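Local coordinates for La protein (Trypanosoma brucei, PDB 1S29), which probably binds RNA, here through its N-terminal La motif, a winged-helix domain that mediates RNA binding by way of a conserved aromatic patch, at residues E19-D24 against K54-V59. Numbering follows the deposited sequence.
Sequences EFYFSD and KRVNSV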
ATOM      1  N   GLU A  19       0.083  -4.509  -3.332  1.00  7.86           N
ATOM      2  CA  GLU A  19       1.244  -5.321  -3.668  1.00  7.15           C
ATOM      3  C   GLU A  19       1.629  -5.055  -5.128  1.00  8.30           C
ATOM      4  O   GLU A  19       2.801  -5.120  -5.489  1.00  9.03           O
ATOM      5  CB  GLU A  19       0.938  -6.809  -3.452  1.00  8.43           C
ATOM      6  CG  GLU A  19       0.605  -7.126  -2.011  1.00  9.61           C
ATOM      7  CD  GLU A  19       0.255  -8.582  -1.777  1.00  9.26           C
ATOM      8  OE1 GLU A  19      -0.230  -9.249  -2.716  1.00 11.60           O
ATOM      9  OE2 GLU A  19       0.453  -9.059  -0.641  1.00 10.70           O
ATOM     10  N   PHE A  20       0.638  -4.747  -5.957  1.00  8.18           N
ATOM     11  CA  PHE A  20       0.883  -4.461  -7.374  1.00  7.88           C
ATOM     12  C   PHE A  20       1.793  -3.253  -7.536  1.00  8.66           C
ATOM     13  O   PHE A  20       2.781  -3.293  -8.268  1.00  8.21           O
ATOM     14  CB  PHE A  20      -0.445  -4.185  -8.088  1.00  8.58           C
ATOM     15  CG  PHE A  20      -0.299  -3.747  -9.527  1.00 10.11           C
ATOM     16  CD1 PHE A  20      -0.110  -4.680 -10.543  1.00 11.63           C
ATOM     17  CD2 PHE A  20      -0.392  -2.399  -9.866  1.00 10.97           C
ATOM     18  CE1 PHE A  20      -0.020  -4.276 -11.879  1.00 11.26           C
ATOM     19  CE2 PHE A  20      -0.304  -1.983 -11.199  1.00 12.90           C
ATOM     20  CZ  PHE A  20      -0.117  -2.929 -12.208  1.00 12.52           C
ATOM     21  N   TYR A  21       1.458  -2.165  -6.855  1.00  7.06           N
ATOM     22  CA  TYR A  21       2.263  -0.961  -6.964  1.00  7.49           C
ATOM     23  C   TYR A  21       3.686  -1.157  -6.458  1.00  8.13           C
ATOM     24  O   TYR A  21       4.619  -0.532  -6.963  1.00  9.51           O
ATOM     25  CB  TYR A  21       1.588   0.193  -6.214  1.00  7.50           C
ATOM     26  CG  TYR A  21       0.367   0.739  -6.927  1.00  8.94           C
ATOM     27  CD1 TYR A  21      -0.901   0.645  -6.362  1.00  9.05           C
ATOM     28  CD2 TYR A  21       0.485   1.351  -8.174  1.00 10.05           C
ATOM     29  CE1 TYR A  21      -2.025   1.150  -7.022  1.00 10.95           C
ATOM     30  CE2 TYR A  21      -0.634   1.856  -8.842  1.00 10.82           C
ATOM     31  CZ  TYR A  21      -1.882   1.753  -8.260  1.00 10.05           C
ATOM     32  OH  TYR A  21      -2.984   2.267  -8.911  1.00 11.98           O
ATOM     33  N   PHE A  22       3.853  -2.033  -5.472  1.00  7.85           N
ATOM     34  CA  PHE A  22       5.172  -2.301  -4.903  1.00  7.78           C
ATOM     35  C   PHE A  22       5.889  -3.514  -5.494  1.00  8.51           C
ATOM     36  O   PHE A  22       6.957  -3.882  -5.027  1.00  7.80           O
ATOM     37  CB  PHE A  22       5.058  -2.484  -3.388  1.00  7.10           C
ATOM     38  CG  PHE A  22       4.869  -1.196  -2.630  1.00  9.41           C
ATOM     39  CD1 PHE A  22       5.947  -0.347  -2.392  1.00 11.57           C
ATOM     40  CD2 PHE A  22       3.618  -0.834  -2.150  1.00  9.56           C
ATOM     41  CE1 PHE A  22       5.779   0.840  -1.685  1.00 10.19           C
ATOM     42  CE2 PHE A  22       3.440   0.352  -1.441  1.00 10.06           C
ATOM     43  CZ  PHE A  22       4.519   1.190  -1.207  1.00  9.93           C
ATOM     44  N   SER A  23       5.311  -4.137  -6.516  1.00  8.10           N
ATOM     45  CA  SER A  23       5.944  -5.314  -7.111  1.00  8.14           C
ATOM     46  C   SER A  23       7.274  -4.952  -7.755  1.00  9.54           C
ATOM     47  O   SER A  23       7.488  -3.807  -8.144  1.00  9.43           O
ATOM     48  CB  SER A  23       5.030  -5.947  -8.164  1.00  9.62           C
ATOM     49  OG  SER A  23       5.054  -5.218  -9.379  1.00 10.05           O
ATOM     50  N   ASP A  24       8.163  -5.934  -7.863  1.00  7.48           N
ATOM     51  CA  ASP A  24       9.472  -5.711  -8.469  1.00  7.32           C
ATOM     52  C   ASP A  24       9.357  -5.088  -9.856  1.00  7.70           C
ATOM     53  O   ASP A  24      10.071  -4.144 -10.186  1.00  9.00           O
ATOM     54  CB  ASP A  24      10.244  -7.031  -8.597  1.00  8.83           C
ATOM     55  CG  ASP A  24      10.796  -7.521  -7.276  1.00 13.19           C
ATOM     56  OD1 ASP A  24      10.550  -6.866  -6.243  1.00 14.64           O
ATOM     57  OD2 ASP A  24      11.480  -8.567  -7.278  1.00 13.16           O
ATOM     58  N   LYS A  54      -4.941   5.422  -8.270  1.00 10.44           N
ATOM     59  CA  LYS A  54      -6.193   4.947  -8.856  1.00 10.09           C
ATOM     60  C   LYS A  54      -6.751   3.615  -8.372  1.00  9.38           C
ATOM     61  O   LYS A  54      -7.940   3.520  -8.053  1.00  9.90           O
ATOM     62  CB  LYS A  54      -6.063   4.870 -10.381  1.00 11.37           C
ATOM     63  CG  LYS A  54      -7.304   4.293 -11.055  1.00 16.14           C
ATOM     64  CD  LYS A  54      -7.044   3.843 -12.485  1.00 19.40           C
ATOM     65  CE  LYS A  54      -8.298   3.195 -13.060  1.00 22.30           C
ATOM     66  NZ  LYS A  54      -8.110   2.651 -14.428  1.00 25.71           N
ATOM     67  N   ARG A  55      -5.911   2.588  -8.336  1.00  8.38           N
ATOM     68  CA  ARG A  55      -6.382   1.269  -7.929  1.00  9.61           C
ATOM     69  C   ARG A  55      -6.757   1.182  -6.456  1.00  8.65           C
ATOM     70  O   ARG A  55      -7.459   0.261  -6.037  1.00  9.54           O
ATOM     71  CB  ARG A  55      -5.342   0.205  -8.296  1.00 10.33           C
ATOM     72  CG  ARG A  55      -5.066   0.154  -9.794  1.00 12.52           C
ATOM     73  CD  ARG A  55      -4.238  -1.045 -10.176  1.00 15.11           C
ATOM     74  NE  ARG A  55      -4.034  -1.117 -11.619  1.00 15.97           N
ATOM     75  CZ  ARG A  55      -3.652  -2.214 -12.264  1.00 17.55           C
ATOM     76  NH1 ARG A  55      -3.435  -3.338 -11.590  1.00 18.67           N
ATOM     77  NH2 ARG A  55      -3.494  -2.188 -13.582  1.00 18.76           N
ATOM     78  N   VAL A  56      -6.293   2.144  -5.666  1.00  8.04           N
ATOM     79  CA  VAL A  56      -6.632   2.165  -4.248  1.00  9.15           C
ATOM     80  C   VAL A  56      -7.839   3.080  -4.046  1.00  9.53           C
ATOM     81  O   VAL A  56      -8.794   2.728  -3.350  1.00 10.21           O
ATOM     82  CB  VAL A  56      -5.455   2.683  -3.401  1.00  8.18           C
ATOM     83  CG1 VAL A  56      -5.903   2.911  -1.963  1.00  8.08           C
ATOM     84  CG2 VAL A  56      -4.314   1.675  -3.437  1.00  7.63           C
ATOM     85  N   ASN A  57      -7.777   4.250  -4.677  1.00 10.93           N
ATOM     86  CA  ASN A  57      -8.818   5.275  -4.614  1.00 11.84           C
ATOM     87  C   ASN A  57     -10.193   4.784  -5.056  1.00 11.31           C
ATOM     88  O   ASN A  57     -11.215   5.275  -4.587  1.00 11.21           O
ATOM     89  CB  ASN A  57      -8.399   6.469  -5.481  1.00 15.27           C
ATOM     90  CG  ASN A  57      -9.577   7.262  -5.992  1.00 19.91           C
ATOM     91  OD1 ASN A  57     -10.281   7.913  -5.222  1.00 23.98           O
ATOM     92  ND2 ASN A  57      -9.802   7.210  -7.300  1.00 22.79           N
ATOM     93  N   SER A  58     -10.226   3.826  -5.973  1.00 10.82           N
ATOM     94  CA  SER A  58     -11.507   3.321  -6.432  1.00 11.19           C
ATOM     95  C   SER A  58     -12.157   2.400  -5.403  1.00 10.59           C
ATOM     96  O   SER A  58     -13.360   2.157  -5.453  1.00  9.25           O
ATOM     97  CB  SER A  58     -11.332   2.580  -7.752  1.00 13.18           C
ATOM     98  OG  SER A  58     -10.354   1.571  -7.624  1.00 17.45           O
ATOM     99  N   VAL A  59     -11.353   1.907  -4.462  1.00 10.58           N
ATOM    100  CA  VAL A  59     -11.821   0.984  -3.430  1.00 11.36           C
ATOM    101  C   VAL A  59     -12.085   1.617  -2.062  1.00 10.14           C
ATOM    102  O   VAL A  59     -13.042   1.247  -1.377  1.00  8.84           O
ATOM    103  CB  VAL A  59     -10.795  -0.165  -3.239  1.00 13.19           C
ATOM    104  CG1 VAL A  59     -11.198  -1.041  -2.058  1.00 16.26           C
ATOM    105  CG2 VAL A  59     -10.695  -0.987  -4.515  1.00 16.41           C
TER
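Lys54 meets Tyr21 only at the edge of the contact: its backbone N lies 3.8 Å from Tyr21 OH, while the extended side chain leads away. Its carbonyl O accepts from both Ser58 N and Ser58 OG, closing the chain back on itself there. Arg55 carries most of the contact. Its backbone N-H donates to Tyr21 OH (N to OH 3.0 Å, N-H...O angle 159°), a nearly straight bond that fixes the phenol end against the helix, and Tyr21 OH is pressed to 3.1 Å from Arg55 CG, close for such a pair. With CG anti to the carbonyl carbon (chi1 -60°) and the chain extended to NE, Arg55 runs past the phenol and lays its guanidinium on the Phe20 ring. The planes are only 10° apart, Arg55 NH1 stands over the ring centre, and Arg55 CZ lies 3.9 Å from the centroid of the Phe20 ring, a cation-pi stack. Val56 adds an apolar touch, CG2 to Tyr21 CE1 at 4.3 Å. Two partly exposed aromatic side chains here are consistent with the conserved aromatic patch of the La motif. The contact joins the C-terminal end of helix 8-21 to helix 54-57; Phe53 meets the Tyr21 ring, and Glu19 and Phe22 pack against Leu76 of strand 76-78.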